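Side-chain contacts in D-threo-3-hydroxyaspartate dehydratase (Delftia, PDB 3WQC), which catalyses the pyridoxal-phosphate-dependent deamination of D-threo-3-hydroxyaspartate to oxaloacetate and ammonium, and also dehydrates related 3-hydroxyaspartates and D-serine: residues 253-257 with 258-262; 298-302 with 303-307; 27-30 with 31-34; 198-201 with 202-206; 35-38 with 39-43. All blocks are in the same frame, centred on the assembly; numbering follows the deposited sequence. Where two conformers were deposited one is given.

Interaction 1 (253-257 with 258-262)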
loop_
_atom_site.group_PDB
_atom_site.type_symbol
_atom_site.label_atom_id
_atom_site.label_comp_id
_atom_site.label_asym_id
_atom_site.label_seq_id
_atom_site.Cartn_x
_atom_site.Cartn_y
_atom_site.Cartn_z
ATOM N N LEU B 253 2.370 -0.847 -15.898
ATOM C CA LEU B 253 3.494 -1.481 -16.571
ATOM C C LEU B 253 3.418 -3.012 -16.598
ATOM O O LEU B 253 3.912 -3.654 -17.528
ATOM C CB LEU B 253 4.817 -1.094 -15.908
ATOM C CG LEU B 253 5.093 0.451 -16.057
ATOM C CD1 LEU B 253 6.244 0.788 -15.097
ATOM C CD2 LEU B 253 5.457 0.755 -17.514
ATOM N N VAL B 254 2.740 -3.604 -15.605
ATOM C CA VAL B 254 2.474 -5.072 -15.668
ATOM C C VAL B 254 1.614 -5.346 -16.933
ATOM O O VAL B 254 1.939 -6.285 -17.674
ATOM C CB VAL B 254 1.758 -5.538 -14.389
ATOM C CG1 VAL B 254 1.057 -6.881 -14.596
ATOM C CG2 VAL B 254 2.826 -5.650 -13.308
ATOM N N MET B 255 0.604 -4.547 -17.233
ATOM C CA MET B 255 -0.228 -4.730 -18.449
ATOM C C MET B 255 0.590 -4.491 -19.699
ATOM O O MET B 255 0.423 -5.215 -20.714
ATOM C CB MET B 255 -1.464 -3.818 -18.492
ATOM C CG MET B 255 -2.520 -4.192 -17.437
ATOM S SD MET B 255 -3.379 -5.748 -17.764
ATOM C CE MET B 255 -3.073 -6.794 -16.338
ATOM N N ARG B 256 1.456 -3.483 -19.683
ATOM C CA ARG B 256 2.355 -3.206 -20.826
ATOM C C ARG B 256 3.206 -4.466 -21.091
ATOM O O ARG B 256 3.342 -4.922 -22.269
ATOM C CB ARG B 256 3.268 -2.018 -20.484
ATOM C CG ARG B 256 4.196 -1.664 -21.640
ATOM C CD ARG B 256 5.529 -2.424 -21.484
ATOM N NE ARG B 256 6.561 -1.906 -22.381
ATOM C CZ ARG B 256 7.798 -2.423 -22.478
ATOM N NH1 ARG B 256 8.186 -3.479 -21.727
ATOM N NH2 ARG B 256 8.668 -1.857 -23.327
ATOM N N ASN B 257 3.773 -5.099 -20.044
ATOM C CA ASN B 257 4.587 -6.264 -20.216
ATOM C C ASN B 257 3.790 -7.512 -20.672
ATOM O O ASN B 257 4.336 -8.372 -21.412
ATOM C CB ASN B 257 5.344 -6.601 -18.979
ATOM C CG ASN B 257 6.555 -5.706 -18.780
ATOM O OD1 ASN B 257 7.082 -5.152 -19.772
ATOM N ND2 ASN B 257 7.088 -5.667 -17.546
ATOM N N ILE B 258 2.520 -7.607 -20.251
ATOM C CA ILE B 258 1.668 -8.711 -20.705
ATOM C C ILE B 258 1.429 -8.529 -22.209
ATOM O O ILE B 258 1.267 -9.551 -22.934
ATOM C CB ILE B 258 0.309 -8.728 -19.910
ATOM C CG1 ILE B 258 0.632 -9.276 -18.524
ATOM C CG2 ILE B 258 -0.735 -9.688 -20.595
ATOM C CD1 ILE B 258 -0.502 -8.922 -17.527
ATOM N N GLY B 259 1.395 -7.276 -22.673
ATOM C CA GLY B 259 1.334 -6.954 -24.107
ATOM C C GLY B 259 0.013 -6.417 -24.554
ATOM O O GLY B 259 -0.233 -6.377 -25.761
ATOM N N VAL B 260 -0.852 -6.036 -23.617
ATOM C CA VAL B 260 -2.209 -5.587 -23.956
ATOM C C VAL B 260 -2.299 -4.061 -23.977
ATOM O O VAL B 260 -3.370 -3.511 -24.329
ATOM C CB VAL B 260 -3.263 -6.228 -23.062
ATOM C CG1 VAL B 260 -3.227 -7.791 -23.271
ATOM C CG2 VAL B 260 -3.053 -5.835 -21.596
ATOM N N CYS B 261 -1.181 -3.343 -23.703
ATOM C CA CYS B 261 -1.213 -1.900 -23.907
ATOM C C CYS B 261 0.268 -1.505 -24.121
ATOM O O CYS B 261 1.201 -2.305 -23.926
ATOM C CB CYS B 261 -1.783 -1.143 -22.671
ATOM S SG CYS B 261 -0.771 -1.237 -21.205
ATOM N N ALA B 262 0.479 -0.241 -24.431
ATOM C CA ALA B 262 1.847 0.341 -24.458
ATOM C C ALA B 262 1.995 1.247 -23.258
ATOM O O ALA B 262 0.979 1.661 -22.693
ATOM C CB ALA B 262 1.992 1.183 -25.676
#

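Interaction 2 (298-302 with 303-307)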
loop_
_atom_site.group_PDB
_atom_site.type_symbol
_atom_site.label_atom_id
_atom_site.label_comp_id
_atom_site.label_asym_id
_atom_site.label_seq_id
_atom_site.Cartn_x
_atom_site.Cartn_y
_atom_site.Cartn_z
ATOM N N GLY B 298 5.314 -6.191 -9.474
ATOM C CA GLY B 298 4.888 -7.205 -10.450
ATOM C C GLY B 298 5.735 -7.290 -11.693
ATOM O O GLY B 298 5.787 -8.371 -12.312
ATOM N N THR B 299 6.441 -6.196 -12.091
ATOM C CA THR B 299 7.261 -6.291 -13.286
ATOM C C THR B 299 8.554 -7.061 -13.050
ATOM O O THR B 299 9.225 -7.414 -14.073
ATOM C CB THR B 299 7.580 -4.913 -13.869
ATOM O OG1 THR B 299 8.428 -4.158 -12.952
ATOM C CG2 THR B 299 6.277 -4.138 -14.232
ATOM N N ALA B 300 8.914 -7.370 -11.783
ATOM C CA ALA B 300 10.211 -8.014 -11.468
ATOM C C ALA B 300 10.396 -9.348 -12.186
ATOM O O ALA B 300 11.504 -9.652 -12.625
ATOM C CB ALA B 300 10.438 -8.216 -9.997
ATOM N N ARG B 301 9.343 -10.076 -12.381
ATOM C CA ARG B 301 9.506 -11.393 -13.032
ATOM C C ARG B 301 9.131 -11.364 -14.525
ATOM O O ARG B 301 9.104 -12.414 -15.183
ATOM C CB ARG B 301 8.586 -12.393 -12.376
ATOM C CG ARG B 301 7.086 -11.998 -12.491
ATOM C CD ARG B 301 6.765 -10.796 -11.611
ATOM N NE ARG B 301 7.241 -11.067 -10.238
ATOM C CZ ARG B 301 6.486 -11.547 -9.245
ATOM N NH1 ARG B 301 5.190 -11.783 -9.396
ATOM N NH2 ARG B 301 7.042 -11.768 -8.071
ATOM N N GLN B 302 8.744 -10.229 -15.067
ATOM C CA GLN B 302 8.282 -10.133 -16.421
ATOM C C GLN B 302 9.463 -9.842 -17.364
ATOM O O GLN B 302 10.610 -9.829 -16.905
ATOM C CB GLN B 302 7.240 -9.030 -16.552
ATOM C CG GLN B 302 5.951 -9.344 -15.784
ATOM C CD GLN B 302 4.952 -8.271 -16.101
ATOM O OE1 GLN B 302 5.202 -7.067 -15.780
ATOM N NE2 GLN B 302 3.769 -8.628 -16.646
ATOM N N LYS B 303 9.199 -9.600 -18.653
ATOM C CA LYS B 303 10.269 -9.472 -19.625
ATOM C C LYS B 303 11.103 -8.217 -19.405
ATOM O O LYS B 303 12.226 -8.145 -19.864
ATOM C CB LYS B 303 9.728 -9.492 -21.089
ATOM C CG LYS B 303 8.818 -8.282 -21.504
ATOM C CD LYS B 303 8.031 -8.480 -22.820
ATOM C CE LYS B 303 7.406 -7.178 -23.298
ATOM N NZ LYS B 303 6.753 -7.418 -24.628
ATOM N N GLN B 304 10.543 -7.216 -18.756
ATOM C CA GLN B 304 11.273 -5.994 -18.478
ATOM C C GLN B 304 10.942 -5.513 -17.045
ATOM O O GLN B 304 9.788 -5.178 -16.718
ATOM C CB GLN B 304 10.905 -4.917 -19.495
ATOM C CG GLN B 304 11.759 -3.666 -19.175
ATOM C CD GLN B 304 11.763 -2.686 -20.350
ATOM O OE1 GLN B 304 11.095 -2.901 -21.363
ATOM N NE2 GLN B 304 12.492 -1.627 -20.216
ATOM N N ASP B 305 11.970 -5.489 -16.212
ATOM C CA ASP B 305 11.782 -5.081 -14.795
ATOM C C ASP B 305 11.863 -3.568 -14.712
ATOM O O ASP B 305 12.910 -2.980 -15.123
ATOM C CB ASP B 305 12.894 -5.757 -13.983
ATOM C CG ASP B 305 12.818 -5.466 -12.500
ATOM O OD1 ASP B 305 11.923 -4.738 -12.059
ATOM O OD2 ASP B 305 13.625 -6.051 -11.780
ATOM N N PHE B 306 10.809 -2.918 -14.236
ATOM C CA PHE B 306 10.792 -1.442 -14.130
ATOM C C PHE B 306 11.063 -0.976 -12.668
ATOM O O PHE B 306 10.768 0.194 -12.380
ATOM C CB PHE B 306 9.460 -0.914 -14.643
ATOM C CG PHE B 306 9.324 -1.024 -16.141
ATOM C CD1 PHE B 306 9.878 -0.016 -16.977
ATOM C CD2 PHE B 306 8.605 -2.065 -16.722
ATOM C CE1 PHE B 306 9.664 -0.073 -18.374
ATOM C CE2 PHE B 306 8.422 -2.138 -18.103
ATOM C CZ PHE B 306 8.961 -1.153 -18.935
ATOM N N GLY B 307 11.552 -1.830 -11.783
ATOM C CA GLY B 307 11.825 -1.428 -10.371
ATOM C C GLY B 307 10.522 -0.942 -9.781
ATOM O O GLY B 307 9.480 -1.586 -10.009
#

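Interaction 3 (27-30 with 31-34)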
loop_
_atom_site.group_PDB
_atom_site.type_symbol
_atom_site.label_atom_id
_atom_site.label_comp_id
_atom_site.label_asym_id
_atom_site.label_seq_id
_atom_site.Cartn_x
_atom_site.Cartn_y
_atom_site.Cartn_z
ATOM N N LEU B 27 -6.708 12.435 -18.047
ATOM C CA LEU B 27 -8.099 12.157 -18.449
ATOM C C LEU B 27 -8.222 11.758 -19.898
ATOM O O LEU B 27 -9.077 10.909 -20.217
ATOM C CB LEU B 27 -9.050 13.320 -18.144
ATOM C CG LEU B 27 -9.204 13.547 -16.610
ATOM C CD1 LEU B 27 -9.934 14.863 -16.397
ATOM C CD2 LEU B 27 -10.024 12.338 -16.020
ATOM N N ASP B 28 -7.418 12.326 -20.792
ATOM C CA ASP B 28 -7.551 11.958 -22.208
ATOM C C ASP B 28 -7.144 10.489 -22.417
ATOM O O ASP B 28 -7.834 9.748 -23.158
ATOM C CB ASP B 28 -6.712 12.935 -23.069
ATOM C CG ASP B 28 -7.395 14.400 -23.183
ATOM O OD1 ASP B 28 -8.338 14.840 -22.411
ATOM O OD2 ASP B 28 -6.958 15.147 -24.080
ATOM N N ARG B 29 -6.048 10.032 -21.730
ATOM C CA ARG B 29 -5.665 8.597 -21.843
ATOM C C ARG B 29 -6.716 7.731 -21.190
ATOM O O ARG B 29 -7.055 6.660 -21.743
ATOM C CB ARG B 29 -4.352 8.321 -21.130
ATOM C CG ARG B 29 -3.180 8.930 -21.899
ATOM C CD ARG B 29 -1.860 8.606 -21.197
ATOM N NE ARG B 29 -0.705 9.150 -21.953
ATOM C CZ ARG B 29 0.560 8.776 -21.694
ATOM N NH1 ARG B 29 0.869 7.814 -20.769
ATOM N NH2 ARG B 29 1.530 9.294 -22.424
ATOM N N MET B 30 -7.251 8.165 -20.038
ATOM C CA MET B 30 -8.310 7.356 -19.327
ATOM C C MET B 30 -9.544 7.228 -20.270
ATOM O O MET B 30 -10.088 6.080 -20.447
ATOM C CB MET B 30 -8.783 8.005 -18.042
ATOM C CG MET B 30 -9.804 7.175 -17.273
ATOM S SD MET B 30 -10.611 8.100 -15.966
ATOM C CE MET B 30 -11.770 9.211 -16.855
ATOM N N GLN B 31 -9.961 8.297 -20.934
ATOM C CA GLN B 31 -11.123 8.185 -21.847
ATOM C C GLN B 31 -10.856 7.283 -23.027
ATOM O O GLN B 31 -11.766 6.527 -23.428
ATOM C CB GLN B 31 -11.482 9.567 -22.357
ATOM C CG GLN B 31 -12.309 10.206 -21.287
ATOM C CD GLN B 31 -13.705 9.519 -21.009
ATOM O OE1 GLN B 31 -14.219 9.765 -20.012
ATOM N NE2 GLN B 31 -14.278 8.748 -21.943
ATOM N N ARG B 32 -9.626 7.261 -23.569
ATOM C CA ARG B 32 -9.261 6.332 -24.702
ATOM C C ARG B 32 -9.371 4.916 -24.166
ATOM O O ARG B 32 -9.827 4.020 -24.866
ATOM C CB ARG B 32 -7.828 6.505 -25.279
ATOM C CG ARG B 32 -7.709 7.676 -26.285
ATOM C CD ARG B 32 -6.273 8.131 -26.501
ATOM N NE ARG B 32 -6.434 9.575 -26.305
ATOM C CZ ARG B 32 -5.584 10.398 -25.684
ATOM N NH1 ARG B 32 -4.410 9.948 -25.225
ATOM N NH2 ARG B 32 -5.935 11.669 -25.496
ATOM N N ASN B 33 -8.889 4.651 -22.945
ATOM C CA ASN B 33 -8.954 3.251 -22.402
ATOM C C ASN B 33 -10.408 2.821 -22.205
ATOM O O ASN B 33 -10.741 1.670 -22.512
ATOM C CB ASN B 33 -8.216 3.256 -21.037
ATOM C CG ASN B 33 -6.711 3.454 -21.170
ATOM O OD1 ASN B 33 -6.119 3.282 -22.263
ATOM N ND2 ASN B 33 -6.053 3.829 -20.041
ATOM N N ILE B 34 -11.233 3.731 -21.702
ATOM C CA ILE B 34 -12.662 3.470 -21.441
ATOM C C ILE B 34 -13.307 3.093 -22.777
ATOM O O ILE B 34 -14.054 2.096 -22.892
ATOM C CB ILE B 34 -13.358 4.665 -20.718
ATOM C CG1 ILE B 34 -12.850 4.659 -19.280
ATOM C CG2 ILE B 34 -14.870 4.618 -20.853
ATOM C CD1 ILE B 34 -13.342 5.840 -18.459
#

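Interaction 4 (198-201 with 202-206)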
loop_
_atom_site.group_PDB
_atom_site.type_symbol
_atom_site.label_atom_id
_atom_site.label_comp_id
_atom_site.label_asym_id
_atom_site.label_seq_id
_atom_site.Cartn_x
_atom_site.Cartn_y
_atom_site.Cartn_z
ATOM N N LEU B 198 -6.085 -18.769 -23.349
ATOM C CA LEU B 198 -6.591 -18.740 -21.950
ATOM C C LEU B 198 -7.979 -18.103 -21.960
ATOM O O LEU B 198 -8.834 -18.579 -21.228
ATOM C CB LEU B 198 -5.580 -18.017 -21.027
ATOM C CG LEU B 198 -6.143 -17.877 -19.571
ATOM C CD1 LEU B 198 -6.356 -19.233 -18.894
ATOM C CD2 LEU B 198 -5.154 -16.997 -18.843
ATOM N N ALA B 199 -8.208 -17.060 -22.785
ATOM C CA ALA B 199 -9.513 -16.391 -22.832
ATOM C C ALA B 199 -10.528 -17.459 -23.247
ATOM O O ALA B 199 -11.688 -17.434 -22.759
ATOM C CB ALA B 199 -9.506 -15.170 -23.731
ATOM N N GLU B 200 -10.183 -18.272 -24.256
ATOM C CA GLU B 200 -11.114 -19.380 -24.726
ATOM C C GLU B 200 -11.342 -20.428 -23.592
ATOM O O GLU B 200 -12.498 -20.871 -23.401
ATOM C CB GLU B 200 -10.578 -20.037 -25.979
ATOM C CG GLU B 200 -11.395 -21.267 -26.390
ATOM C CD GLU B 200 -12.856 -21.043 -26.674
ATOM O OE1 GLU B 200 -13.565 -22.094 -26.643
ATOM O OE2 GLU B 200 -13.358 -19.895 -26.877
ATOM N N ARG B 201 -10.309 -20.798 -22.833
ATOM C CA ARG B 201 -10.473 -21.754 -21.694
ATOM C C ARG B 201 -11.407 -21.119 -20.645
ATOM O O ARG B 201 -12.276 -21.810 -20.054
ATOM C CB ARG B 201 -9.117 -22.056 -21.043
ATOM C CG ARG B 201 -9.020 -22.944 -19.846
ATOM C CD ARG B 201 -7.501 -23.243 -19.501
ATOM N NE ARG B 201 -7.443 -23.769 -18.177
ATOM C CZ ARG B 201 -7.524 -25.059 -17.905
ATOM N NH1 ARG B 201 -7.587 -25.951 -18.906
ATOM N NH2 ARG B 201 -7.464 -25.463 -16.652
ATOM N N GLU B 202 -11.239 -19.817 -20.364
ATOM C CA GLU B 202 -12.081 -19.127 -19.347
ATOM C C GLU B 202 -13.564 -19.117 -19.824
ATOM O O GLU B 202 -14.490 -19.463 -19.077
ATOM C CB GLU B 202 -11.532 -17.680 -19.222
ATOM C CG GLU B 202 -12.274 -16.883 -18.155
ATOM C CD GLU B 202 -11.867 -15.399 -18.058
ATOM O OE1 GLU B 202 -11.516 -14.759 -19.096
ATOM O OE2 GLU B 202 -11.984 -14.825 -16.923
ATOM N N ARG B 203 -13.789 -18.754 -21.123
ATOM C CA ARG B 203 -15.146 -18.724 -21.682
ATOM C C ARG B 203 -15.706 -20.124 -21.617
ATOM O O ARG B 203 -16.852 -20.336 -21.166
ATOM C CB ARG B 203 -15.131 -18.243 -23.181
ATOM C CG ARG B 203 -16.494 -18.090 -23.809
ATOM C CD ARG B 203 -16.414 -18.252 -25.329
ATOM N NE ARG B 203 -16.023 -19.657 -25.723
ATOM C CZ ARG B 203 -16.846 -20.734 -25.632
ATOM N NH1 ARG B 203 -18.155 -20.618 -25.355
ATOM N NH2 ARG B 203 -16.323 -21.931 -25.968
ATOM N N ALA B 204 -14.959 -21.083 -22.164
ATOM C CA ALA B 204 -15.483 -22.493 -22.285
ATOM C C ALA B 204 -15.807 -23.080 -20.924
ATOM O O ALA B 204 -16.861 -23.722 -20.743
ATOM C CB ALA B 204 -14.461 -23.388 -23.012
ATOM N N GLY B 205 -14.964 -22.815 -19.919
ATOM C CA GLY B 205 -15.197 -23.398 -18.599
ATOM C C GLY B 205 -16.394 -22.725 -17.915
ATOM O O GLY B 205 -17.190 -23.436 -17.275
ATOM N N CYS B 206 -16.562 -21.392 -18.033
ATOM C CA CYS B 206 -17.708 -20.769 -17.353
ATOM C C CYS B 206 -19.002 -21.249 -18.012
ATOM O O CYS B 206 -19.994 -21.486 -17.345
ATOM C CB CYS B 206 -17.507 -19.252 -17.394
ATOM S SG CYS B 206 -18.389 -18.502 -16.014
HETATM O O HOH W 1 -12.763 -14.960 -21.656
#

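Interaction 5 (35-38 with 39-43)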
loop_
_atom_site.group_PDB
_atom_site.type_symbol
_atom_site.label_atom_id
_atom_site.label_comp_id
_atom_site.label_asym_id
_atom_site.label_seq_id
_atom_site.Cartn_x
_atom_site.Cartn_y
_atom_site.Cartn_z
ATOM N N ALA B 35 -13.066 3.913 -23.788
ATOM C CA ALA B 35 -13.712 3.694 -25.135
ATOM C C ALA B 35 -13.241 2.408 -25.726
ATOM O O ALA B 35 -14.035 1.652 -26.330
ATOM C CB ALA B 35 -13.320 4.804 -26.059
ATOM N N ARG B 36 -11.934 2.121 -25.620
ATOM C CA ARG B 36 -11.394 0.919 -26.242
ATOM C C ARG B 36 -12.106 -0.358 -25.680
ATOM O O ARG B 36 -12.484 -1.290 -26.432
ATOM C CB ARG B 36 -9.875 0.779 -26.074
ATOM C CG ARG B 36 -9.262 -0.585 -26.539
ATOM C CD ARG B 36 -7.789 -0.628 -26.258
ATOM N NE ARG B 36 -7.212 -1.923 -26.595
ATOM C CZ ARG B 36 -6.092 -2.452 -26.055
ATOM N NH1 ARG B 36 -5.351 -1.729 -25.223
ATOM N NH2 ARG B 36 -5.667 -3.680 -26.392
ATOM N N MET B 37 -12.219 -0.429 -24.365
ATOM C CA MET B 37 -12.832 -1.613 -23.763
ATOM C C MET B 37 -14.281 -1.681 -24.101
ATOM O O MET B 37 -14.754 -2.789 -24.458
ATOM C CB MET B 37 -12.612 -1.585 -22.219
ATOM C CG MET B 37 -13.136 -2.857 -21.507
ATOM S SD MET B 37 -12.258 -4.390 -21.971
ATOM C CE MET B 37 -10.672 -4.204 -21.080
ATOM N N GLN B 38 -15.033 -0.594 -23.959
ATOM C CA GLN B 38 -16.471 -0.634 -24.204
ATOM C C GLN B 38 -16.692 -1.019 -25.668
ATOM O O GLN B 38 -17.610 -1.815 -25.986
ATOM C CB GLN B 38 -17.182 0.694 -23.921
ATOM C CG GLN B 38 -18.721 0.619 -24.001
ATOM C CD GLN B 38 -19.323 -0.353 -22.971
ATOM O OE1 GLN B 38 -19.130 -0.188 -21.768
ATOM N NE2 GLN B 38 -20.108 -1.381 -23.432
ATOM N N GLN B 39 -15.907 -0.443 -26.608
ATOM C CA GLN B 39 -16.113 -0.777 -28.026
ATOM C C GLN B 39 -15.862 -2.289 -28.263
ATOM O O GLN B 39 -16.515 -2.930 -29.101
ATOM C CB GLN B 39 -15.157 0.062 -28.917
ATOM C CG GLN B 39 -15.642 1.497 -28.891
ATOM C CD GLN B 39 -14.673 2.517 -29.441
ATOM O OE1 GLN B 39 -13.564 2.180 -29.962
ATOM N NE2 GLN B 39 -15.078 3.817 -29.341
ATOM N N ARG B 40 -14.855 -2.853 -27.618
ATOM C CA ARG B 40 -14.544 -4.256 -27.819
ATOM C C ARG B 40 -15.698 -5.118 -27.323
ATOM O O ARG B 40 -16.114 -6.108 -28.001
ATOM C CB ARG B 40 -13.212 -4.677 -27.166
ATOM C CG ARG B 40 -12.991 -6.125 -27.464
ATOM C CD ARG B 40 -11.625 -6.512 -27.120
ATOM N NE ARG B 40 -11.147 -7.403 -28.134
ATOM C CZ ARG B 40 -11.278 -8.733 -28.172
ATOM N NH1 ARG B 40 -10.711 -9.275 -29.270
ATOM N NH2 ARG B 40 -11.917 -9.503 -27.174
ATOM N N MET B 41 -16.240 -4.768 -26.161
ATOM C CA MET B 41 -17.395 -5.539 -25.643
ATOM C C MET B 41 -18.657 -5.397 -26.506
ATOM O O MET B 41 -19.348 -6.384 -26.770
ATOM C CB MET B 41 -17.695 -5.200 -24.205
ATOM C CG MET B 41 -16.472 -5.448 -23.284
ATOM S SD MET B 41 -15.891 -7.161 -23.379
ATOM C CE MET B 41 -14.407 -7.086 -24.324
ATOM N N ASP B 42 -18.907 -4.190 -27.043
ATOM C CA ASP B 42 -20.042 -3.949 -27.953
ATOM C C ASP B 42 -19.824 -4.820 -29.188
ATOM O O ASP B 42 -20.794 -5.493 -29.644
ATOM C CB ASP B 42 -20.085 -2.482 -28.324
ATOM C CG ASP B 42 -20.545 -1.587 -27.188
ATOM O OD1 ASP B 42 -21.102 -2.037 -26.163
ATOM O OD2 ASP B 42 -20.315 -0.373 -27.329
ATOM N N ALA B 43 -18.564 -4.937 -29.661
ATOM C CA ALA B 43 -18.282 -5.735 -30.881
ATOM C C ALA B 43 -18.554 -7.245 -30.643
ATOM O O ALA B 43 -18.963 -7.974 -31.587
ATOM C CB ALA B 43 -16.864 -5.502 -31.390
#

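Interaction 1 (253-257 with 258-262)
A Schellman motif ends helix 253-258 beside the cofactor site, with Met-255 and Val-260 as its diagnostic pair. Val-260 N donates to Met-255 O at 3.3 Å, and Gly-259 N donates to the same oxygen at 3.0 Å. The two donors reach that oxygen from opposite faces of its carbonyl plane, each roughly 25° out of it. Gly-259 takes a positive phi of 108°, at which a side-chain carbon would collide with the carbonyl oxygen of Ile-258. The reversal brings Cys-261 back over the helix: its SG, set between the backbone N and carbonyl carbon (chi1 66°), lies 3.8 Å from Met-255 CB. A CA-H...O contact joins Arg-256 CA to Cys-261 O (3.4 Å) where the chain returns. Ile-258 CD1 approaches Val-254 CG1 at 3.9 Å. Met-255, which has two deposited conformers, runs alongside Ile-258 in the one described, so the fit of its SD and CE there is less certain. Arg-256 NH1 bonds Asn-257 OD1 at 2.8 Å, lying nearly along the C=O axis, and the acceptor is in the guanidinium plane. The 6→1 bond of Val-260 N, Gly-259 N placed 3.1 Å from Arg-256 O, and a positive-phi C-prime glycine mark a Schellman C-cap.

Interaction 2 (298-302 with 303-307)
Thr-299 holds OG1 between its backbone N and carbonyl carbon (chi1 66°), which turns the hydroxyl to Phe-306 and leaves CG2 at the edge of the phenyl ring. Phe-306 N donates to Thr-299 OG1 at 3.0 Å with an N-H...O angle of 165°, a nearly straight bond across the turn. The two side chains cross at about a right angle, with Thr-299 CG2 4.0 Å from Phe-306 CD2. One face of that ring carries Gln-304 CG, 3.7 Å above the plane and displaced to the rim. Asp-305 swings its carboxylate across Ala-300, OD1 standing 3.7 Å from Ala-300 CA. The same OD1 accepts from Gly-307 N at 2.9 Å, met from above the carboxylate plane, which defines an Asx turn; Arg-297 adds a salt bridge to it. Thr-299 OG1 is also hydrogen-bonded to Asn-360 OD1, so the hydroxyl has a partner on each of two loops. A valine in place of Thr-299 would probably leave Phe-306 N and Asn-360 OD1 without their shared mate. The turn lies between helix 290-293 and strand 310-312 and leans on helix 253-258: Gln-302 OE1 and Gln-304 O both accept from Asn-257 ND2, while Gln-302 NE2 donates to Val-254 O.

Interaction 3 (27-30 with 31-34)
Met-30 and Ile-34 lie side by side on helix 27-44, which follows strand 22-26 and belongs to the alanine racemase-like TIM-barrel part of the enzyme. Met-30 sends CG away from its own N (chi1 -177°) and stays extended until a bend at chi3 of 74°, so that CG sits 4.0 Å from Ile-34 CD1 and CE 4.1 Å from the same methyl. Both residues pack on Ala-63 of helix 58-66. An alanine here would strip off CG, SD and CE and is likely to open a gap beside Ile-34 and Ala-63. Gln-31 bends at chi2, folding its chain back so that CG lies 3.5 Å from Leu-27 O. Arg-32 curls at chi3 (-130°) and lays one guanidinium face over the Asp-28 carbonyl. Its salt bridge with Asp-28 OD2 is long, and the position of NH2 is doubtful because that atom is modelled too near a neighbour. On the inward flank, Asn-33 ND2 serves Val-249 O and Asp-265 O, while Arg-29 NH1 reaches Val-266 O. The backbone keeps the i to i+4 pattern throughout: Ile-34 N bonds Met-30 O at 2.9 Å, and Ile-34 CG1 rests 3.3 Å from that same oxygen.

Interaction 4 (198-201 with 202-206)
Helix 192-215 carries an i to i+3 salt bridge between Glu-200 and Arg-203. The grip is side-on and two-pronged: Arg-203 NH2 donates to Glu-200 OE1 at 2.8 Å and Arg-203 NE to Glu-200 OE2 at 2.9 Å, both with N-H...O angles above 170°. Each oxygen is met on its syn side, and the carboxylate and guanidinium planes are 27° apart, so the two groups pair edge to edge with a moderate twist. The fit depends on bends in both chains, at chi2 of Glu-200 and chi3 of Arg-203. Arg-236 forms a second salt bridge to Glu-200 OE1, and Arg-203 NH1 donates to Asp-238 O, which fixes the rotation of the guanidinium. This helix lies between strands 175-180 and 222-225 of the TIM-barrel domain, and Glu-202 faces the barrel, its side chain about 7 Å from the bound pyridoxal phosphate. Glu-202 stretches out fully from CG; OE2 accepts from Ala-183 N, and OE1 is bonded to Thr-230 OG1. A water donates both to Glu-202 OE1 and to Ala-199 O, at 2.9 Å from each, tying this buried carboxylate to the preceding helical turn.

Interaction 5 (35-38 with 39-43)
Gln-39 on helix 27-44 runs, extended beyond CG, back past the Ala-35 carbonyl: its CG is 3.0 Å from Ala-35 O, and NE2 ends 3.9 Å from Ala-35 CB. Arg-40 comes next, with N bonded to Arg-36 O at 3.1 Å and a long side chain that leads off to Ala-234 O, where NH2 donates. Met-41 follows Met-37 along the helix, the two side chains pointing the same way with CE of Met-41 at 4.2 Å from SD of Met-37. Both touch Leu-48 of strand 47-48, and Met-37 also packs on Ala-245 of the cofactor pocket, so this face of the helix covers the TIM barrel. Asp-42 closes the sequence. Gln-38, with CG trans to its N (chi1 -173°) and a bend at chi2 (61°), brings NE2 to Asp-42 OD1 at 3.0 Å, the oxygen lying nearly in the amide plane while the nitrogen stands above the carboxylate plane. The amide and carboxylate planes are 41° apart. Asp-42 OD2 meanwhile sits 3.3 Å from Gln-38 O, acceptor against acceptor. So near the C-terminal end of the helix the aspartate is probably disfavoured by the helix dipole, and the amide donor from Gln-38 may offset part of that.

Following the chain from the N terminus, interactions 3 and 5 adjoin in sequence on helix 27-44, their centres 13 Å apart. Interaction 4 follows on helix 192-215, then interaction 1 at the end of helix 253-258, then interaction 2 in the loop before strand 310-312. All five are in series: none nests in or crosses another, and only interactions 1 and 2 turn the chain back on itself. Interaction 1 touches two others: interaction 5 through Val-260 O and Arg-36 NH1, and interaction 2 through several polar contacts, among them those of Asn-257 ND2, as well as Leu-253 packing on Phe-306. It thus connects the barrel helix 27-44 with the serine dehydratase-like domain; interaction 4 touches none.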